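Local coordinates for protein aromatic amino acid aminotransferase I (Candida albicans WO-1, PDB 6HNU) that probably transfers amino groups between aromatic L-amino acids and 2-oxoglutarate, giving the aromatic oxo-acid and L-glutamate, with pyridoxal 5'-phosphate as cofactor, at residues Ile97-Ala100 and Arg101-Gln104; Asp273-Leu276 and Lys277-Pro281; Ile371-Leu374 and Asp375-Pro379. One frame throughout, in Å; residues are numbered along the deposited sequence.

All three contacts are local, within a single helical stretch, yet each answers a different setting. Contact 1 takes up the short helix 99-102 and is partly buried at the subunit interface; its chemistry is led by a salt bridge, with the acidic residue at the N-cap position paired to an arginine. Contact 2 is the C-terminal end of helix 272-278 at the surface, mixing a water bridge with packing of a leucine on a phenylalanine ring. Contact 3, again partly buried, closes the long helix 334-377 with apolar packing and a hydrated carbonyl. That same long helix touches contacts 1 and 2 through other residues. Contacts 1 and 3 lie on opposite sides of the chain's centre.

Contact 1 of 3, residues Ile97-Ala100 and Arg101-Gln104; sequences IELA and RSLQ
R101 reaches back to E98 with the side-on edge of its guanidinium, giving NE to OE2 (2.9 Å) and NH2 to OE1 (3.0 Å), so two nitrogens take one carboxylate oxygen each. The NE-H points almost straight at its acceptor, at 175°, although both oxygens are met from above the carboxylate plane and the two flat groups are turned 49° apart. Methyl CG2 of I97 lies over one guanidinium face, 3.7 Å from R101 CZ. NH1 turns to E113 on helix 112-126, giving the arginine a second acidic partner. The backbone N of R101 also bonds to E98 O.

S102 N meets the same E98 O at 2.8 Å, so this carbonyl at the N-cap position accepts two backbone donors. With chi1 at 45°, S102 OG is held between the backbone N and the carbonyl carbon, and from there it donates to I97 O at 2.8 Å, reaching it from above the carbonyl plane. L103 closes the turn with its N bonded to L99 O (2.9 Å), while its CD1 packs against L99 CB at 3.9 Å; the leucine also packs on A303 of the second subunit. Q104 lays CB against A100 O, and its amide NE2 bonds to P48 O.

What follows is a short helix pinned at its start by three kinds of bond: backbone, serine hydroxyl and salt bridge. The double grip fixes how the guanidinium is turned, and the neighbouring acid E113 would be expected to stabilise the arginine's charge further. Y105, which binds pyridoxal 5'-phosphate and lines the phenylalanine pocket, follows directly, so this well-held turn leads straight into an active-site residue beside the dimer interface.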
loop_
_atom_site.group_PDB
_atom_site.type_symbol
_atom_site.label_atom_id
_atom_site.label_comp_id
_atom_site.label_asym_id
_atom_site.label_seq_id
_atom_site.Cartn_x
_atom_site.Cartn_y
_atom_site.Cartn_z
ATOM N N ILE B 97 -11.224 17.583 -2.059
ATOM C CA ILE B 97 -10.145 17.153 -2.987
ATOM C C ILE B 97 -10.855 16.582 -4.208
ATOM O O ILE B 97 -11.206 15.379 -4.229
ATOM C CB ILE B 97 -9.112 16.218 -2.334
ATOM C CG1 ILE B 97 -8.906 16.519 -0.838
ATOM C CG2 ILE B 97 -7.812 16.329 -3.112
ATOM C CD1 ILE B 97 -8.289 15.409 -0.022
ATOM N N GLU B 98 -11.128 17.465 -5.161
ATOM C CA GLU B 98 -11.943 17.147 -6.358
ATOM C C GLU B 98 -11.280 15.963 -7.069
ATOM O O GLU B 98 -10.023 15.858 -7.023
ATOM C CB GLU B 98 -12.091 18.396 -7.238
ATOM C CG GLU B 98 -10.797 18.870 -7.881
ATOM C CD GLU B 98 -9.901 19.767 -7.062
ATOM O OE1 GLU B 98 -10.250 20.063 -5.892
ATOM O OE2 GLU B 98 -8.812 20.132 -7.574
ATOM N N LEU B 99 -12.087 15.081 -7.665
ATOM C CA LEU B 99 -11.581 13.773 -8.164
ATOM C C LEU B 99 -10.563 13.976 -9.293
ATOM O O LEU B 99 -9.731 13.087 -9.478
ATOM C CB LEU B 99 -12.729 12.896 -8.653
ATOM C CG LEU B 99 -13.845 12.623 -7.648
ATOM C CD1 LEU B 99 -14.890 11.728 -8.298
ATOM C CD2 LEU B 99 -13.281 11.997 -6.371
ATOM N N ALA B 100 -10.643 15.071 -10.069
ATOM C CA ALA B 100 -9.656 15.357 -11.127
ATOM C C ALA B 100 -8.245 15.410 -10.499
ATOM O O ALA B 100 -7.283 15.094 -11.190
ATOM C CB ALA B 100 -10.028 16.655 -11.838
ATOM N N ARG B 101 -8.141 15.782 -9.222
ATOM C CA ARG B 101 -6.895 15.874 -8.422
ATOM C C ARG B 101 -6.737 14.647 -7.485
ATOM O O ARG B 101 -5.634 14.026 -7.511
ATOM C CB ARG B 101 -6.878 17.206 -7.677
ATOM C CG ARG B 101 -5.629 17.486 -6.850
ATOM C CD ARG B 101 -5.423 18.981 -6.537
ATOM N NE ARG B 101 -6.616 19.477 -5.860
ATOM C CZ ARG B 101 -6.761 19.586 -4.540
ATOM N NH1 ARG B 101 -5.746 19.321 -3.728
ATOM N NH2 ARG B 101 -7.927 19.977 -4.037
ATOM N N SER B 102 -7.763 14.226 -6.716
ATOM C CA SER B 102 -7.589 13.077 -5.777
ATOM C C SER B 102 -7.376 11.752 -6.539
ATOM O O SER B 102 -6.770 10.842 -5.963
ATOM C CB SER B 102 -8.739 12.998 -4.766
ATOM O OG SER B 102 -10.005 13.175 -5.387
ATOM N N LEU B 103 -7.865 11.611 -7.772
ATOM C CA LEU B 103 -7.709 10.379 -8.610
ATOM C C LEU B 103 -6.518 10.517 -9.588
ATOM O O LEU B 103 -6.222 9.554 -10.332
ATOM C CB LEU B 103 -9.022 10.094 -9.359
ATOM C CG LEU B 103 -10.209 9.713 -8.487
ATOM C CD1 LEU B 103 -11.377 9.289 -9.364
ATOM C CD2 LEU B 103 -9.837 8.589 -7.511
ATOM N N GLN B 104 -5.819 11.655 -9.559
ATOM C CA GLN B 104 -4.549 11.870 -10.298
ATOM C C GLN B 104 -3.376 11.408 -9.424
ATOM O O GLN B 104 -3.482 11.485 -8.204
ATOM C CB GLN B 104 -4.405 13.350 -10.669
ATOM C CG GLN B 104 -3.191 13.673 -11.539
ATOM C CD GLN B 104 -3.111 12.825 -12.789
ATOM O OE1 GLN B 104 -2.631 11.693 -12.769
ATOM N NE2 GLN B 104 -3.598 13.363 -13.903
#

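Contact 2 of 3, residues Asp273-Leu276 and Lys277-Pro281; sequences DEFL and KALVP
The backbone of D273-P281 follows the last turn of helix 272-278, where K277 N still bonds to D273 O at 3.1 Å but the later bonds fray: A278 N is shared between a weak bond to E274 O and one to F275 O (3.1 Å), and L279 N reaches F275 O only weakly, at 3.5 Å. The bond from A278 N to F275 O spans only three residues, and its donor stands 63° out of the carbonyl plane, as in a 3-10-like turn. Beyond the helix, V280 bonds to Y250 and Q253 through its backbone.

Among the side chains, F275 and L279 carry the apolar part. The phenyl group leaves the helix with CG anti to the backbone N (chi1 173°), which brings the far end of the ring back toward L279. L279 lays both methyls over the same face near the far end of the F275 ring, CD1 4.0 Å from F275 CE2 and offset toward the rim, CD2 4.0 Å from F275 CE1. L276 adds its CD2 against L279 CD1. F275 also packs on L356, I357 and R360 of helix 334-377, and L279 on the loop of Y250 and F251.

K277 shows the polar side. Its chain bends at the last torsion (chi4 89°) and curls back toward D273. A water takes up the link, accepting from K277 NZ at 2.9 Å and donating to D273 O at 2.7 Å. A second water lies between L276 O and L279 O.

Water thus reaches carbonyls of D273, L276 and L279. Because the link is water-mediated and K277 NZ stays 5.0 Å from D273 OD1, any charge attraction between ammonium and carboxylate is probably weak.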
loop_
_atom_site.group_PDB
_atom_site.type_symbol
_atom_site.label_atom_id
_atom_site.label_comp_id
_atom_site.label_asym_id
_atom_site.label_seq_id
_atom_site.Cartn_x
_atom_site.Cartn_y
_atom_site.Cartn_z
ATOM N N ASP B 273 -13.429 19.552 26.426
ATOM C CA ASP B 273 -12.298 19.889 27.333
ATOM C C ASP B 273 -11.988 18.727 28.281
ATOM O O ASP B 273 -10.803 18.422 28.418
ATOM C CB ASP B 273 -12.575 21.154 28.144
ATOM C CG ASP B 273 -12.550 22.421 27.305
ATOM O OD1 ASP B 273 -11.769 22.479 26.297
ATOM O OD2 ASP B 273 -13.323 23.340 27.663
ATOM N N GLU B 274 -12.990 18.156 28.946
ATOM C CA GLU B 274 -12.811 17.010 29.875
ATOM C C GLU B 274 -12.247 15.849 29.063
ATOM O O GLU B 274 -11.342 15.161 29.550
ATOM C CB GLU B 274 -14.113 16.563 30.553
ATOM C CG GLU B 274 -14.559 17.478 31.683
ATOM C CD GLU B 274 -15.701 16.958 32.544
ATOM O OE1 GLU B 274 -16.256 15.880 32.256
ATOM O OE2 GLU B 274 -16.019 17.638 33.524
ATOM N N PHE B 275 -12.757 15.643 27.853
ATOM C CA PHE B 275 -12.299 14.521 26.996
ATOM C C PHE B 275 -10.788 14.636 26.757
ATOM O O PHE B 275 -10.073 13.667 27.075
ATOM C CB PHE B 275 -13.064 14.472 25.684
ATOM C CG PHE B 275 -12.541 13.468 24.696
ATOM C CD1 PHE B 275 -12.658 12.113 24.938
ATOM C CD2 PHE B 275 -11.908 13.890 23.522
ATOM C CE1 PHE B 275 -12.228 11.189 23.988
ATOM C CE2 PHE B 275 -11.478 12.967 22.580
ATOM C CZ PHE B 275 -11.632 11.613 22.828
ATOM N N LEU B 276 -10.330 15.776 26.235
ATOM C CA LEU B 276 -8.913 15.985 25.855
ATOM C C LEU B 276 -8.033 15.896 27.115
ATOM O O LEU B 276 -6.878 15.419 26.996
ATOM C CB LEU B 276 -8.742 17.332 25.141
ATOM C CG LEU B 276 -9.346 17.451 23.739
ATOM C CD1 LEU B 276 -9.072 18.842 23.182
ATOM C CD2 LEU B 276 -8.839 16.392 22.761
ATOM N N LYS B 277 -8.531 16.346 28.269
ATOM C CA LYS B 277 -7.750 16.305 29.533
ATOM C C LYS B 277 -7.630 14.865 30.043
ATOM O O LYS B 277 -6.670 14.605 30.790
ATOM C CB LYS B 277 -8.353 17.170 30.649
ATOM C CG LYS B 277 -7.741 18.559 30.761
ATOM C CD LYS B 277 -8.487 19.510 31.676
ATOM C CE LYS B 277 -8.161 20.972 31.414
ATOM N NZ LYS B 277 -9.059 21.555 30.384
ATOM N N ALA B 278 -8.583 14.007 29.724
ATOM C CA ALA B 278 -8.645 12.617 30.240
ATOM C C ALA B 278 -7.656 11.708 29.499
ATOM O O ALA B 278 -7.323 10.645 30.063
ATOM C CB ALA B 278 -10.033 12.074 30.128
ATOM N N LEU B 279 -7.264 12.050 28.267
ATOM C CA LEU B 279 -6.467 11.171 27.382
ATOM C C LEU B 279 -5.056 11.036 27.961
ATOM O O LEU B 279 -4.516 12.009 28.469
ATOM C CB LEU B 279 -6.476 11.775 25.973
ATOM C CG LEU B 279 -7.848 11.811 25.300
ATOM C CD1 LEU B 279 -7.767 12.482 23.952
ATOM C CD2 LEU B 279 -8.443 10.421 25.165
ATOM N N VAL B 280 -4.509 9.823 27.984
ATOM C CA VAL B 280 -3.133 9.612 28.502
ATOM C C VAL B 280 -2.176 10.352 27.573
ATOM O O VAL B 280 -2.336 10.296 26.358
ATOM C CB VAL B 280 -2.793 8.111 28.560
ATOM C CG1 VAL B 280 -2.860 7.483 27.176
ATOM C CG2 VAL B 280 -1.426 7.870 29.162
ATOM N N PRO B 281 -1.130 11.043 28.083
ATOM C CA PRO B 281 -0.121 11.630 27.197
ATOM C C PRO B 281 0.509 10.579 26.262
ATOM O O PRO B 281 0.926 9.526 26.735
ATOM C CB PRO B 281 0.938 12.170 28.165
ATOM C CG PRO B 281 0.655 11.416 29.434
ATOM C CD PRO B 281 -0.851 11.320 29.494
HETATM O O HOH W 1 -8.767 20.049 27.895
HETATM O O HOH W 2 -4.541 15.249 28.343
#

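Contact 3 of 3, residues Ile371-Leu374 and Asp375-Pro379; sequences IDAL and DQFVP
F377 packs back onto A373 one turn earlier, and its side chain can be followed atom by atom. F377 CB lies 3.4 Å from A373 O, the carbonyl that also receives the phenylalanine's own backbone N. F377 CG comes next, 3.7 Å from A373 O. With CG beside the backbone N (chi1 -74°), the ring leans back along the helix, bringing F377 CD2 to 3.3 Å from A373 O and 4.1 Å from A373 CB. Farther out, the phenyl group meets V475 and E479 of helix 471-489, which A373 also touches through L478. The neighbouring Q376 lays its amide carbon CD 3.5 Å above one face of the F377 ring, offset toward the rim.

The backbone beneath is a closing helix. F377 N bonds to A373 O at 2.9 Å, nearly in line with the carbonyl (C=O...N 166°), and Q376 N adds a weak bond to that same oxygen. L374 O takes the N of V378, the first residue to leave helical angles, and a water lies between L374 O, at 2.8 Å, and V378 O.

On another side of the helix, L374 and V378 run side by side, pointing the same way, with CD2 of the leucine L374 4.0 Å from CG2 of the valine V378; both rest on V396 of strand 393-399. The acids point elsewhere: D372 to R264 and Y257, D375 to K380.

Apolar groups therefore wedge the end of helix 334-377 between strand 393-399 and helix 471-489, joining three elements of the fold far from the annotated sites. At the terminus L374 O keeps the N of V378 and gains a water beside it, while basic partners would be expected to offset the two carboxylates.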
loop_
_atom_site.group_PDB
_atom_site.type_symbol
_atom_site.label_atom_id
_atom_site.label_comp_id
_atom_site.label_asym_id
_atom_site.label_seq_id
_atom_site.Cartn_x
_atom_site.Cartn_y
_atom_site.Cartn_z
ATOM N N ILE B 371 -15.790 -7.232 32.083
ATOM C CA ILE B 371 -15.046 -7.373 33.358
ATOM C C ILE B 371 -16.007 -7.759 34.491
ATOM O O ILE B 371 -15.601 -8.561 35.372
ATOM C CB ILE B 371 -14.268 -6.099 33.668
ATOM C CG1 ILE B 371 -13.258 -5.799 32.552
ATOM C CG2 ILE B 371 -13.606 -6.185 35.038
ATOM C CD1 ILE B 371 -12.297 -6.943 32.232
ATOM N N ASP B 372 -17.217 -7.210 34.504
ATOM C CA ASP B 372 -18.289 -7.699 35.420
ATOM C C ASP B 372 -18.482 -9.213 35.217
ATOM O O ASP B 372 -18.640 -9.937 36.216
ATOM C CB ASP B 372 -19.605 -6.963 35.162
ATOM C CG ASP B 372 -19.653 -5.536 35.663
ATOM O OD1 ASP B 372 -18.708 -5.115 36.349
ATOM O OD2 ASP B 372 -20.653 -4.857 35.351
ATOM N N ALA B 373 -18.500 -9.691 33.978
ATOM C CA ALA B 373 -18.690 -11.123 33.698
ATOM C C ALA B 373 -17.443 -11.904 34.168
ATOM O O ALA B 373 -17.625 -12.942 34.852
ATOM C CB ALA B 373 -19.081 -11.334 32.260
ATOM N N LEU B 374 -16.219 -11.410 33.934
ATOM C CA LEU B 374 -14.991 -12.081 34.454
ATOM C C LEU B 374 -15.116 -12.221 35.980
ATOM O O LEU B 374 -14.822 -13.311 36.527
ATOM C CB LEU B 374 -13.729 -11.283 34.112
ATOM C CG LEU B 374 -13.260 -11.297 32.660
ATOM C CD1 LEU B 374 -11.881 -10.649 32.582
ATOM C CD2 LEU B 374 -13.236 -12.707 32.057
ATOM N N ASP B 375 -15.488 -11.140 36.659
ATOM C CA ASP B 375 -15.524 -11.083 38.145
ATOM C C ASP B 375 -16.501 -12.152 38.668
ATOM O O ASP B 375 -16.191 -12.835 39.680
ATOM C CB ASP B 375 -15.936 -9.690 38.607
ATOM C CG ASP B 375 -15.990 -9.536 40.107
ATOM O OD1 ASP B 375 -15.023 -9.951 40.786
ATOM O OD2 ASP B 375 -16.998 -8.981 40.573
ATOM N N GLN B 376 -17.614 -12.297 37.972
ATOM C CA GLN B 376 -18.747 -13.155 38.362
ATOM C C GLN B 376 -18.403 -14.625 38.112
ATOM O O GLN B 376 -18.733 -15.448 38.982
ATOM C CB GLN B 376 -19.943 -12.733 37.523
ATOM C CG GLN B 376 -21.266 -13.353 37.910
ATOM C CD GLN B 376 -22.329 -12.896 36.942
ATOM O OE1 GLN B 376 -23.175 -13.679 36.512
ATOM N NE2 GLN B 376 -22.283 -11.622 36.567
ATOM N N PHE B 377 -17.826 -14.949 36.949
ATOM C CA PHE B 377 -17.879 -16.313 36.376
ATOM C C PHE B 377 -16.551 -17.050 36.511
ATOM O O PHE B 377 -16.578 -18.293 36.493
ATOM C CB PHE B 377 -18.326 -16.254 34.921
ATOM C CG PHE B 377 -19.787 -15.963 34.746
ATOM C CD1 PHE B 377 -20.743 -16.786 35.322
ATOM C CD2 PHE B 377 -20.212 -14.880 33.991
ATOM C CE1 PHE B 377 -22.097 -16.531 35.145
ATOM C CE2 PHE B 377 -21.563 -14.614 33.839
ATOM C CZ PHE B 377 -22.505 -15.448 34.403
ATOM N N VAL B 378 -15.438 -16.345 36.658
ATOM C CA VAL B 378 -14.103 -16.991 36.612
ATOM C C VAL B 378 -13.643 -17.251 38.032
ATOM O O VAL B 378 -13.519 -16.324 38.829
ATOM C CB VAL B 378 -13.060 -16.180 35.825
ATOM C CG1 VAL B 378 -11.746 -16.930 35.787
ATOM C CG2 VAL B 378 -13.527 -15.875 34.411
ATOM N N PRO B 379 -13.350 -18.527 38.382
ATOM C CA PRO B 379 -12.872 -18.855 39.717
ATOM C C PRO B 379 -11.591 -18.141 40.136
ATOM O O PRO B 379 -10.574 -18.286 39.494
ATOM C CB PRO B 379 -12.635 -20.378 39.710
ATOM C CG PRO B 379 -12.818 -20.820 38.272
ATOM C CD PRO B 379 -13.551 -19.710 37.541
HETATM O O HOH W 3 -13.228 -13.747 38.823
#